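Local coordinates for uncharacterized protein (Bacteroides ovatus, PDB 4E6F) that is of unknown function but folds as a TBP-like domain of the DUF4468 family, a curved antiparallel sheet packed with helices, at residues Gly35-Gln38 against Ala39-Tyr42; Lys54-Asn58 against Ile59-Ile63; Glu123-Ala127 against Glu128-Thr132. All coordinates share one frame; numbering follows the deposited sequence. Where two conformers were deposited one is given.

Contact 1 (Gly35-Gln38 against Ala39-Tyr42). With EDO (1,2-ethanediol), chain F.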
ATOM      1  N   GLY A  35      25.036   2.125  -0.323  1.00 20.46           N
ATOM      2  CA  GLY A  35      26.005   2.727   0.592  1.00 21.04           C
ATOM      3  C   GLY A  35      25.634   2.682   2.069  1.00 24.92           C
ATOM      4  O   GLY A  35      26.516   2.850   2.926  1.00 26.32           O
HETATM    5  N   MSE A  36      24.349   2.419   2.394  1.00 19.57           N
HETATM    6  CA  MSE A  36      23.858   2.468   3.781  1.00 19.16           C
HETATM    7  C   MSE A  36      23.922   1.154   4.537  1.00 23.12           C
HETATM    8  O   MSE A  36      23.616   0.091   3.992  1.00 21.33           O
HETATM    9  CB  MSE A  36      22.409   2.949   3.786  1.00 20.44           C
HETATM   10  CG  MSE A  36      22.233   4.367   3.266  1.00 28.41           C
HETATM   11 SE   MSE A  36      20.373   4.962   3.608  0.75 38.29          SE
HETATM   12  CE  MSE A  36      20.354   6.569   2.423  1.00 36.10           C
ATOM     13  N   SER A  37      24.270   1.241   5.841  1.00 20.66           N
ATOM     14  CA  SER A  37      24.298   0.052   6.680  1.00 19.95           C
ATOM     15  C   SER A  37      22.885  -0.305   7.085  1.00 21.32           C
ATOM     16  O   SER A  37      21.973   0.522   6.938  1.00 19.74           O
ATOM     17  CB  SER A  37      25.134   0.307   7.922  1.00 24.61           C
ATOM     18  OG  SER A  37      24.393   1.158   8.775  1.00 23.50           O
ATOM     19  N   GLN A  38      22.706  -1.514   7.626  1.00 19.35           N
ATOM     20  CA  GLN A  38      21.380  -1.925   8.097  1.00 17.98           C
ATOM     21  C   GLN A  38      20.815  -0.897   9.112  1.00 21.66           C
ATOM     22  O   GLN A  38      19.626  -0.529   9.022  1.00 20.97           O
ATOM     23  CB  GLN A  38      21.448  -3.320   8.716  1.00 20.21           C
ATOM     24  CG  GLN A  38      20.087  -3.794   9.225  1.00 21.99           C
ATOM     25  CD  GLN A  38      20.082  -5.235   9.629  1.00 32.36           C
ATOM     26  OE1 GLN A  38      20.500  -6.133   8.880  1.00 25.72           O
ATOM     27  NE2 GLN A  38      19.534  -5.483  10.816  1.00 27.32           N
ATOM     28  N   ALA A  39      21.654  -0.436  10.068  1.00 20.96           N
ATOM     29  CA  ALA A  39      21.235   0.522  11.100  1.00 21.79           C
ATOM     30  C   ALA A  39      20.781   1.856  10.499  1.00 23.65           C
ATOM     31  O   ALA A  39      19.757   2.379  10.912  1.00 22.94           O
ATOM     32  CB  ALA A  39      22.374   0.759  12.095  1.00 22.89           C
ATOM     33  N   GLN A  40      21.476   2.358   9.462  1.00 20.93           N
ATOM     34  CA  GLN A  40      21.070   3.617   8.823  1.00 19.30           C
ATOM     35  C   GLN A  40      19.690   3.481   8.121  1.00 21.26           C
ATOM     36  O   GLN A  40      18.860   4.396   8.156  1.00 20.29           O
ATOM     37  CB  GLN A  40      22.133   4.027   7.777  1.00 20.31           C
ATOM     38  CG  GLN A  40      23.513   4.277   8.401  1.00 22.21           C
ATOM     39  CD  GLN A  40      24.490   4.668   7.313  1.00 31.82           C
ATOM     40  OE1 GLN A  40      25.015   3.822   6.598  1.00 25.83           O
ATOM     41  NE2 GLN A  40      24.739   5.953   7.139  1.00 25.75           N
ATOM     42  N   ILE A  41      19.473   2.347   7.472  1.00 17.89           N
ATOM     43  CA  ILE A  41      18.204   2.092   6.754  1.00 16.00           C
ATOM     44  C   ILE A  41      17.064   1.965   7.767  1.00 19.34           C
ATOM     45  O   ILE A  41      15.983   2.561   7.590  1.00 17.90           O
ATOM     46  CB  ILE A  41      18.348   0.835   5.872  1.00 17.52           C
ATOM     47  CG1 ILE A  41      19.407   1.083   4.753  1.00 17.54           C
ATOM     48  CG2 ILE A  41      16.981   0.429   5.244  1.00 16.73           C
ATOM     49  CD1 ILE A  41      19.815  -0.183   4.000  1.00 21.72           C
ATOM     50  N   TYR A  42      17.327   1.191   8.847  1.00 16.70           N
ATOM     51  CA  TYR A  42      16.351   0.976   9.911  1.00 16.23           C
ATOM     52  C   TYR A  42      15.940   2.331  10.529  1.00 19.62           C
ATOM     53  O   TYR A  42      14.748   2.559  10.753  1.00 18.88           O
ATOM     54  CB  TYR A  42      16.950   0.017  10.958  1.00 17.43           C
ATOM     55  CG  TYR A  42      16.086  -0.151  12.187  1.00 19.11           C
ATOM     56  CD1 TYR A  42      15.074  -1.107  12.230  1.00 19.76           C
ATOM     57  CD2 TYR A  42      16.316   0.611  13.329  1.00 19.95           C
ATOM     58  CE1 TYR A  42      14.279  -1.266  13.372  1.00 19.08           C
ATOM     59  CE2 TYR A  42      15.526   0.463  14.469  1.00 21.31           C
ATOM     60  CZ  TYR A  42      14.509  -0.473  14.482  1.00 21.37           C
ATOM     61  OH  TYR A  42      13.759  -0.621  15.625  1.00 21.66           O
TER
HETATM   62  C1  EDO F 404      26.372   5.808   3.813  1.00 30.86           C
HETATM   63  O1  EDO F 404      26.120   6.922   4.643  1.00 28.04           O
HETATM   64  C2  EDO F 404      27.039   6.231   2.472  1.00 32.48           C
HETATM   65  O2  EDO F 404      28.255   6.916   2.711  1.00 31.12           O
HETATM   66  O   HOH W   1      27.400   3.073   5.462  1.00 17.76           O

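Contact 2 (Lys54-Asn58 against Ile59-Ile63)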
ATOM      1  N   LYS A  54       1.547   8.982  11.427  1.00 16.72           N
ATOM      2  CA  LYS A  54       1.020  10.133  12.176  0.50 18.15           C
ATOM      3  C   LYS A  54       0.167  10.986  11.247  1.00 22.18           C
ATOM      4  O   LYS A  54      -0.828  11.554  11.690  1.00 22.19           O
ATOM      5  CB  LYS A  54       2.147  10.967  12.800  0.50 20.56           C
ATOM      6  CG  LYS A  54       2.547  10.446  14.166  0.50 24.74           C
ATOM      7  CD  LYS A  54       3.821  11.092  14.709  0.50 29.51           C
ATOM      8  CE  LYS A  54       3.989  10.850  16.196  0.50 32.61           C
ATOM      9  NZ  LYS A  54       4.240   9.416  16.537  0.50 30.74           N
ATOM     10  N   GLU A  55       0.520  11.027   9.938  1.00 19.67           N
ATOM     11  CA  GLU A  55      -0.227  11.821   8.947  1.00 20.47           C
ATOM     12  C   GLU A  55      -1.660  11.325   8.760  1.00 23.23           C
ATOM     13  O   GLU A  55      -2.512  12.111   8.353  1.00 23.73           O
ATOM     14  CB  GLU A  55       0.510  11.855   7.604  1.00 21.71           C
ATOM     15  CG  GLU A  55       1.666  12.850   7.599  1.00 30.10           C
ATOM     16  CD  GLU A  55       2.711  12.673   6.513  1.00 49.28           C
ATOM     17  OE1 GLU A  55       2.487  11.858   5.590  1.00 35.00           O
ATOM     18  OE2 GLU A  55       3.778  13.321   6.606  1.00 41.66           O
ATOM     19  N   ASN A  56      -1.949  10.056   9.102  1.00 19.18           N
ATOM     20  CA  ASN A  56      -3.315   9.522   9.029  1.00 18.72           C
ATOM     21  C   ASN A  56      -4.240  10.188  10.059  1.00 23.58           C
ATOM     22  O   ASN A  56      -5.456  10.167   9.891  1.00 23.10           O
ATOM     23  CB  ASN A  56      -3.321   8.013   9.232  1.00 17.84           C
ATOM     24  CG  ASN A  56      -2.649   7.237   8.119  1.00 21.81           C
ATOM     25  OD1 ASN A  56      -2.297   7.790   7.071  1.00 20.80           O
ATOM     26  ND2 ASN A  56      -2.511   5.911   8.301  1.00 18.15           N
ATOM     27  N   LYS A  57      -3.654  10.753  11.136  1.00 21.84           N
ATOM     28  CA  LYS A  57      -4.362  11.490  12.199  1.00 22.40           C
ATOM     29  C   LYS A  57      -5.497  10.657  12.839  1.00 26.62           C
ATOM     30  O   LYS A  57      -6.633  11.128  12.962  1.00 26.23           O
ATOM     31  CB  LYS A  57      -4.910  12.838  11.671  1.00 24.76           C
ATOM     32  CG  LYS A  57      -3.817  13.776  11.176  1.00 30.15           C
ATOM     33  CD  LYS A  57      -4.397  15.106  10.651  1.00 37.69           C
ATOM     34  CE  LYS A  57      -4.930  15.003   9.238  1.00 49.07           C
ATOM     35  NZ  LYS A  57      -5.574  16.272   8.801  1.00 61.46           N
ATOM     36  N   ASN A  58      -5.194   9.412  13.227  1.00 21.77           N
ATOM     37  CA  ASN A  58      -6.158   8.578  13.946  1.00 22.00           C
ATOM     38  C   ASN A  58      -5.422   7.607  14.862  1.00 24.04           C
ATOM     39  O   ASN A  58      -4.237   7.298  14.648  1.00 23.11           O
ATOM     40  CB  ASN A  58      -7.163   7.842  13.051  1.00 21.59           C
ATOM     41  CG  ASN A  58      -6.543   6.886  12.065  1.00 26.51           C
ATOM     42  OD1 ASN A  58      -5.812   5.947  12.422  1.00 20.75           O
ATOM     43  ND2 ASN A  58      -6.860   7.087  10.801  1.00 22.92           N
ATOM     44  N   ILE A  59      -6.138   7.101  15.876  1.00 23.04           N
ATOM     45  CA  ILE A  59      -5.570   6.185  16.861  1.00 23.64           C
ATOM     46  C   ILE A  59      -5.283   4.777  16.283  1.00 25.59           C
ATOM     47  O   ILE A  59      -4.486   4.046  16.867  1.00 24.38           O
ATOM     48  CB  ILE A  59      -6.469   6.130  18.126  1.00 28.99           C
ATOM     49  CG1 ILE A  59      -7.877   5.558  17.810  1.00 30.28           C
ATOM     50  CG2 ILE A  59      -6.547   7.536  18.772  1.00 31.31           C
ATOM     51  CD1 ILE A  59      -8.749   5.228  19.093  1.00 40.27           C
ATOM     52  N   ASP A  60      -5.862   4.429  15.120  1.00 21.60           N
ATOM     53  CA  ASP A  60      -5.640   3.114  14.500  1.00 21.14           C
ATOM     54  C   ASP A  60      -4.452   3.130  13.520  1.00 20.97           C
ATOM     55  O   ASP A  60      -4.266   2.182  12.738  1.00 20.08           O
ATOM     56  CB  ASP A  60      -6.921   2.641  13.801  1.00 23.29           C
ATOM     57  CG  ASP A  60      -7.987   2.239  14.808  1.00 30.38           C
ATOM     58  OD1 ASP A  60      -7.860   1.155  15.402  1.00 34.36           O
ATOM     59  OD2 ASP A  60      -8.890   3.050  15.064  1.00 34.66           O
ATOM     60  N   SER A  61      -3.618   4.191  13.599  1.00 15.63           N
ATOM     61  CA  SER A  61      -2.430   4.334  12.765  1.00 14.76           C
ATOM     62  C   SER A  61      -1.211   4.562  13.641  1.00 17.65           C
ATOM     63  O   SER A  61      -1.088   5.600  14.299  1.00 18.01           O
ATOM     64  CB  SER A  61      -2.624   5.478  11.781  1.00 16.92           C
ATOM     65  OG  SER A  61      -3.714   5.170  10.917  1.00 17.55           O
ATOM     66  N   ARG A  62      -0.306   3.565  13.692  1.00 13.64           N
ATOM     67  CA  ARG A  62       0.870   3.664  14.549  1.00 13.70           C
ATOM     68  C   ARG A  62       1.842   2.522  14.268  1.00 14.45           C
ATOM     69  O   ARG A  62       1.435   1.451  13.750  1.00 13.95           O
ATOM     70  CB  ARG A  62       0.431   3.584  16.044  1.00 16.88           C
ATOM     71  CG  ARG A  62      -0.410   2.321  16.341  1.00 18.09           C
ATOM     72  CD  ARG A  62      -0.842   2.226  17.787  1.00 20.54           C
ATOM     73  NE  ARG A  62      -1.773   3.312  18.075  1.00 21.19           N
ATOM     74  CZ  ARG A  62      -2.027   3.760  19.293  1.00 29.12           C
ATOM     75  NH1 ARG A  62      -1.461   3.188  20.349  1.00 23.02           N
ATOM     76  NH2 ARG A  62      -2.864   4.773  19.472  1.00 24.87           N
ATOM     77  N   ILE A  63       3.117   2.718  14.657  1.00 12.42           N
ATOM     78  CA  ILE A  63       4.088   1.624  14.604  1.00 11.82           C
ATOM     79  C   ILE A  63       3.732   0.693  15.752  1.00 14.64           C
ATOM     80  O   ILE A  63       3.529   1.166  16.878  1.00 15.34           O
ATOM     81  CB  ILE A  63       5.526   2.141  14.746  1.00 13.73           C
ATOM     82  CG1 ILE A  63       5.868   3.087  13.577  1.00 14.07           C
ATOM     83  CG2 ILE A  63       6.518   0.946  14.797  1.00 13.63           C
ATOM     84  CD1 ILE A  63       7.288   3.642  13.612  1.00 15.38           C
TER

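Contact 3 (Glu123-Ala127 against Glu128-Thr132)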
ATOM      1  N   GLU A 123     -20.218  -2.667   5.307  1.00 21.63           N
ATOM      2  CA  GLU A 123     -19.787  -3.631   4.306  1.00 19.18           C
ATOM      3  C   GLU A 123     -18.288  -3.866   4.487  1.00 22.19           C
ATOM      4  O   GLU A 123     -17.504  -2.917   4.438  1.00 21.12           O
ATOM      5  CB  GLU A 123     -20.121  -3.136   2.892  1.00 19.91           C
ATOM      6  CG  GLU A 123     -21.604  -2.849   2.679  1.00 21.92           C
ATOM      7  CD  GLU A 123     -21.957  -2.192   1.355  1.00 41.72           C
ATOM      8  OE1 GLU A 123     -21.246  -2.432   0.352  1.00 25.23           O
ATOM      9  OE2 GLU A 123     -22.961  -1.448   1.314  1.00 40.62           O
ATOM     10  N   LYS A 124     -17.907  -5.116   4.766  1.00 20.44           N
ATOM     11  CA  LYS A 124     -16.507  -5.480   5.015  1.00 19.48           C
ATOM     12  C   LYS A 124     -16.014  -6.341   3.885  1.00 22.56           C
ATOM     13  O   LYS A 124     -16.623  -7.372   3.593  1.00 22.59           O
ATOM     14  CB  LYS A 124     -16.366  -6.201   6.376  1.00 21.88           C
ATOM     15  CG  LYS A 124     -16.953  -5.409   7.536  1.00 33.36           C
ATOM     16  CD  LYS A 124     -15.918  -4.948   8.533  1.00 51.40           C
ATOM     17  CE  LYS A 124     -16.581  -4.366   9.759  1.00 68.73           C
ATOM     18  NZ  LYS A 124     -15.586  -3.845  10.732  1.00 81.85           N
ATOM     19  N   TYR A 125     -14.910  -5.927   3.233  1.00 16.98           N
ATOM     20  CA  TYR A 125     -14.352  -6.659   2.093  0.70 16.47           C
ATOM     21  C   TYR A 125     -12.882  -6.923   2.278  1.00 18.20           C
ATOM     22  O   TYR A 125     -12.124  -5.979   2.504  1.00 19.28           O
ATOM     23  CB  TYR A 125     -14.519  -5.882   0.765  0.70 17.85           C
ATOM     24  CG  TYR A 125     -15.949  -5.545   0.411  0.70 18.23           C
ATOM     25  CD1 TYR A 125     -16.830  -6.532  -0.027  0.70 20.86           C
ATOM     26  CD2 TYR A 125     -16.421  -4.236   0.493  0.70 18.60           C
ATOM     27  CE1 TYR A 125     -18.155  -6.229  -0.351  0.70 20.54           C
ATOM     28  CE2 TYR A 125     -17.734  -3.915   0.136  0.70 20.48           C
ATOM     29  CZ  TYR A 125     -18.606  -4.921  -0.254  0.70 25.91           C
ATOM     30  OH  TYR A 125     -19.910  -4.622  -0.594  0.70 26.30           O
ATOM     31  N   LYS A 126     -12.467  -8.187   2.187  1.00 15.81           N
ATOM     32  CA  LYS A 126     -11.039  -8.533   2.293  1.00 14.57           C
ATOM     33  C   LYS A 126     -10.420  -8.364   0.907  1.00 18.34           C
ATOM     34  O   LYS A 126     -11.044  -8.757  -0.088  1.00 18.99           O
ATOM     35  CB  LYS A 126     -10.845  -9.977   2.796  1.00 17.60           C
ATOM     36  CG  LYS A 126     -11.335 -10.214   4.218  1.00 28.97           C
ATOM     37  CD  LYS A 126     -11.150 -11.677   4.612  1.00 38.03           C
ATOM     38  CE  LYS A 126     -11.806 -12.035   5.932  1.00 51.14           C
ATOM     39  NZ  LYS A 126     -13.278 -12.234   5.801  1.00 58.57           N
ATOM     40  N   ALA A 127      -9.193  -7.811   0.805  1.00 14.84           N
ATOM     41  CA  ALA A 127      -8.604  -7.621  -0.528  1.00 14.81           C
ATOM     42  C   ALA A 127      -8.546  -8.930  -1.352  1.00 17.70           C
ATOM     43  O   ALA A 127      -8.703  -8.898  -2.569  1.00 17.72           O
ATOM     44  CB  ALA A 127      -7.203  -7.034  -0.388  1.00 15.49           C
ATOM     45  N   GLU A 128      -8.341 -10.077  -0.686  1.00 16.44           N
ATOM     46  CA  GLU A 128      -8.184 -11.402  -1.325  1.00 17.67           C
ATOM     47  C   GLU A 128      -9.418 -11.881  -2.058  1.00 24.25           C
ATOM     48  O   GLU A 128      -9.306 -12.718  -2.961  1.00 25.04           O
ATOM     49  CB  GLU A 128      -7.815 -12.477  -0.291  1.00 18.82           C
ATOM     50  CG  GLU A 128      -6.430 -12.285   0.297  1.00 19.02           C
ATOM     51  CD  GLU A 128      -6.295 -11.106   1.252  1.00 20.08           C
ATOM     52  OE1 GLU A 128      -7.300 -10.755   1.917  1.00 17.80           O
ATOM     53  OE2 GLU A 128      -5.174 -10.558   1.359  1.00 19.68           O
ATOM     54  N   GLU A 129     -10.577 -11.379  -1.666  1.00 21.37           N
ATOM     55  CA  GLU A 129     -11.833 -11.807  -2.291  0.50 21.66           C
ATOM     56  C   GLU A 129     -12.431 -10.665  -3.086  1.00 24.90           C
ATOM     57  O   GLU A 129     -13.614 -10.736  -3.476  1.00 26.28           O
ATOM     58  CB  GLU A 129     -12.852 -12.301  -1.218  0.50 23.25           C
ATOM     59  CG  GLU A 129     -12.258 -12.922   0.044  0.50 32.46           C
ATOM     60  CD  GLU A 129     -11.427 -14.184  -0.103  0.50 49.96           C
ATOM     61  OE1 GLU A 129     -11.674 -14.969  -1.047  0.50 54.24           O
ATOM     62  OE2 GLU A 129     -10.556 -14.411   0.768  0.50 45.22           O
ATOM     63  N   TRP A 130     -11.619  -9.593  -3.356  1.00 20.39           N
ATOM     64  CA  TRP A 130     -12.133  -8.396  -3.965  0.70 19.67           C
ATOM     65  C   TRP A 130     -11.283  -7.808  -5.120  1.00 22.59           C
ATOM     66  O   TRP A 130     -11.821  -7.531  -6.193  1.00 24.06           O
ATOM     67  CB  TRP A 130     -12.273  -7.367  -2.845  0.70 18.34           C
ATOM     68  CG  TRP A 130     -13.395  -6.397  -3.021  0.70 17.84           C
ATOM     69  CD1 TRP A 130     -13.300  -5.039  -3.010  0.70 20.68           C
ATOM     70  CD2 TRP A 130     -14.783  -6.704  -3.254  0.70 17.59           C
ATOM     71  NE1 TRP A 130     -14.543  -4.476  -3.191  0.70 20.84           N
ATOM     72  CE2 TRP A 130     -15.471  -5.474  -3.352  0.70 21.25           C
ATOM     73  CE3 TRP A 130     -15.517  -7.903  -3.368  0.70 18.76           C
ATOM     74  CZ2 TRP A 130     -16.852  -5.401  -3.619  0.70 20.69           C
ATOM     75  CZ3 TRP A 130     -16.884  -7.833  -3.626  0.70 21.32           C
ATOM     76  CH2 TRP A 130     -17.537  -6.593  -3.748  0.70 22.16           C
ATOM     77  N   ILE A 131      -9.959  -7.585  -4.898  1.00 15.48           N
ATOM     78  CA  ILE A 131      -9.119  -6.922  -5.924  1.00 14.69           C
ATOM     79  C   ILE A 131      -8.116  -7.844  -6.613  1.00 16.78           C
ATOM     80  O   ILE A 131      -7.344  -7.378  -7.443  1.00 16.78           O
ATOM     81  CB  ILE A 131      -8.386  -5.678  -5.340  1.00 16.94           C
ATOM     82  CG1 ILE A 131      -7.412  -6.043  -4.178  1.00 17.10           C
ATOM     83  CG2 ILE A 131      -9.407  -4.627  -4.898  1.00 18.13           C
ATOM     84  CD1 ILE A 131      -6.461  -4.898  -3.816  1.00 16.28           C
ATOM     85  N   THR A 132      -8.094  -9.121  -6.253  1.00 14.29           N
ATOM     86  CA  THR A 132      -7.200 -10.083  -6.895  1.00 13.98           C
ATOM     87  C   THR A 132      -7.617 -10.329  -8.347  1.00 18.26           C
ATOM     88  O   THR A 132      -8.777 -10.076  -8.707  1.00 18.48           O
ATOM     89  CB  THR A 132      -7.215 -11.404  -6.140  1.00 18.11           C
ATOM     90  OG1 THR A 132      -8.572 -11.827  -5.980  1.00 20.08           O
ATOM     91  CG2 THR A 132      -6.508 -11.305  -4.785  1.00 18.00           C
TER

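Contact 1 (Gly35-Gln38 against Ala39-Tyr42)
Ser37 and Gln40 grip each other twice across the first turn of a helix, and the acceptor for the backbone N-H of Ser37 is a glutamine rather than the more familiar glutamate of a capping box. Ser37 N gives an almost straight bond to Gln40 OE1, 2.8 Å long with an N-H...O angle of 169°. Ser37 stands at the N-cap, and Gln40 N donates to its OG at 3.2 Å, the capping bond. Serine suits the place because its short hydroxyl, set between the backbone N and the carbonyl carbon (chi1 73°), lies close enough to stand in for the missing carbonyl of a preceding turn. The glutamine chain, extended beyond CG, passes alongside this hydroxyl, CG 3.3 Å from Ser37 OG, and so delivers its amide back to the start of the helix. A water donates to Gln40 OE1 and also to Gly35 O, tying the amide to the approaching loop, while Gln40 NE2 binds O1 of a 1,2-ethanediol, probably from the crystallisation liquor, at 3.0 Å. Beside the polar box, Met36, present as selenomethionine, lays CB against Ile41 CG1 at 3.7 Å, an apolar contact across the cap, N' to N4, the placing of a hydrophobic staple. Ordinary helical bonding then begins with Ile41 N to Ser37 O and Tyr42 N to Gln38 O. Ile41 also leans on Ile33 and Phe170, and the backbone of Met36 bonds to Gly106, so the cap joins helix 38-54 to the loop after strand 24-32 and to the turn between strands 90-104 and 107-119.

Contact 2 (Lys54-Asn58 against Ile59-Ile63)
Ser61 OG is held by two asparagine side chains of the preceding loop. It donates to Asn58 OD1 over 2.7 Å and accepts from Asn56 ND2 over 3.0 Å. The second bond is nearly straight, 162° at the hydrogen, with the hydroxyl in the plane of the Asn56 amide; the first reaches its carbonyl from a tilt of 29° out of the plane. Glu78 N of strand 72-85 also bonds to the hydroxyl of this buried residue. With CG between the backbone N and the carbonyl carbon (chi1 61°), Asn58 brings OD1 to the Ser61 hydroxyl, and its ND2 bonds in turn to Glu78 O. Asn56 OD1 is taken by Arg52 and its ND2 also by Tyr97 OH, so asparagine suits both places by offering a donor and an acceptor. Replacing Asn58 by alanine is likely to leave the Ser61 hydroxyl without this acceptor and to take from Glu78 O the bond of Asn58 ND2. Ser61 N makes a weak 3.3 Å bond to Asn58 O. That bond spans a type I beta turn, Asn58-Ser61, which follows another, Lys54-Lys57: paired turns that lead the chain from a helix into a strand of an antiparallel sheet.

Contact 3 (Glu123-Ala127 against Glu128-Thr132)
Tyr125 and Trp130 lie face against face in an offset stack, the tyrosine ring over the six-membered ring of the indole with centroids 4.0 Å apart and planes at 11°. This is the tight part of the contact. Tyr125 CE1 comes to 3.5 Å from Trp130 CH2, and Tyr125 CB sits over the five-membered ring in a CH-pi contact, so both rings of the indole take part. Trp151 of helix 149-169 meets Trp130 edge-to-face, extending the aromatic group. The tyrosine is steered further by its hydroxyl, which donates to Glu123 OE1 over 2.7 Å on the anti side of the carboxylate.

A tight turn brings the two rings together. Ala127 O accepts from both Trp130 N and Ile131 N, the latter at 3.0 Å, while Glu129 N bonds to Lys126 O. Alanine fits at this buried position, where its small CB meets Ile131 CG1 at 3.9 Å and rests on Val25 and Ile115.

The opposite character belongs to Lys126 and Glu129, both exposed. Lys126 NZ stays 6.1 Å from Glu129 OE2, so any attraction between them is probably weak. Tyr125, Trp130 and Glu129 each have a second conformer; the distances hold for those described. Glu128, by contrast, spends its OE2 on Val25 N of strand 24-32. The contact therefore probably relies on aromatic stacking and backbone bonds, its carboxylates acting as hydrogen-bond acceptors rather than as salt-bridge partners within the turn.

In the fold
The three contacts come in series along the chain, and each marks a change of secondary structure. Contact 1 starts helix 38-54, and contact 2 leads from its far end into strand 62-67; their centres lie 25 Å apart, roughly the length of the helix. Contact 3 runs from strand 123-126, at an edge of the same seven-stranded antiparallel sheet that contact 2 reaches through strand 62-67, into the turn before helix 133-136; the centres of contacts 2 and 3 are 23 Å apart. Contacts 1 and 3 lie on opposite sides of the chain's centre, 36 Å apart between centres. None touches another; each is a local junction between successive elements of a TBP-like fold whose function is unknown.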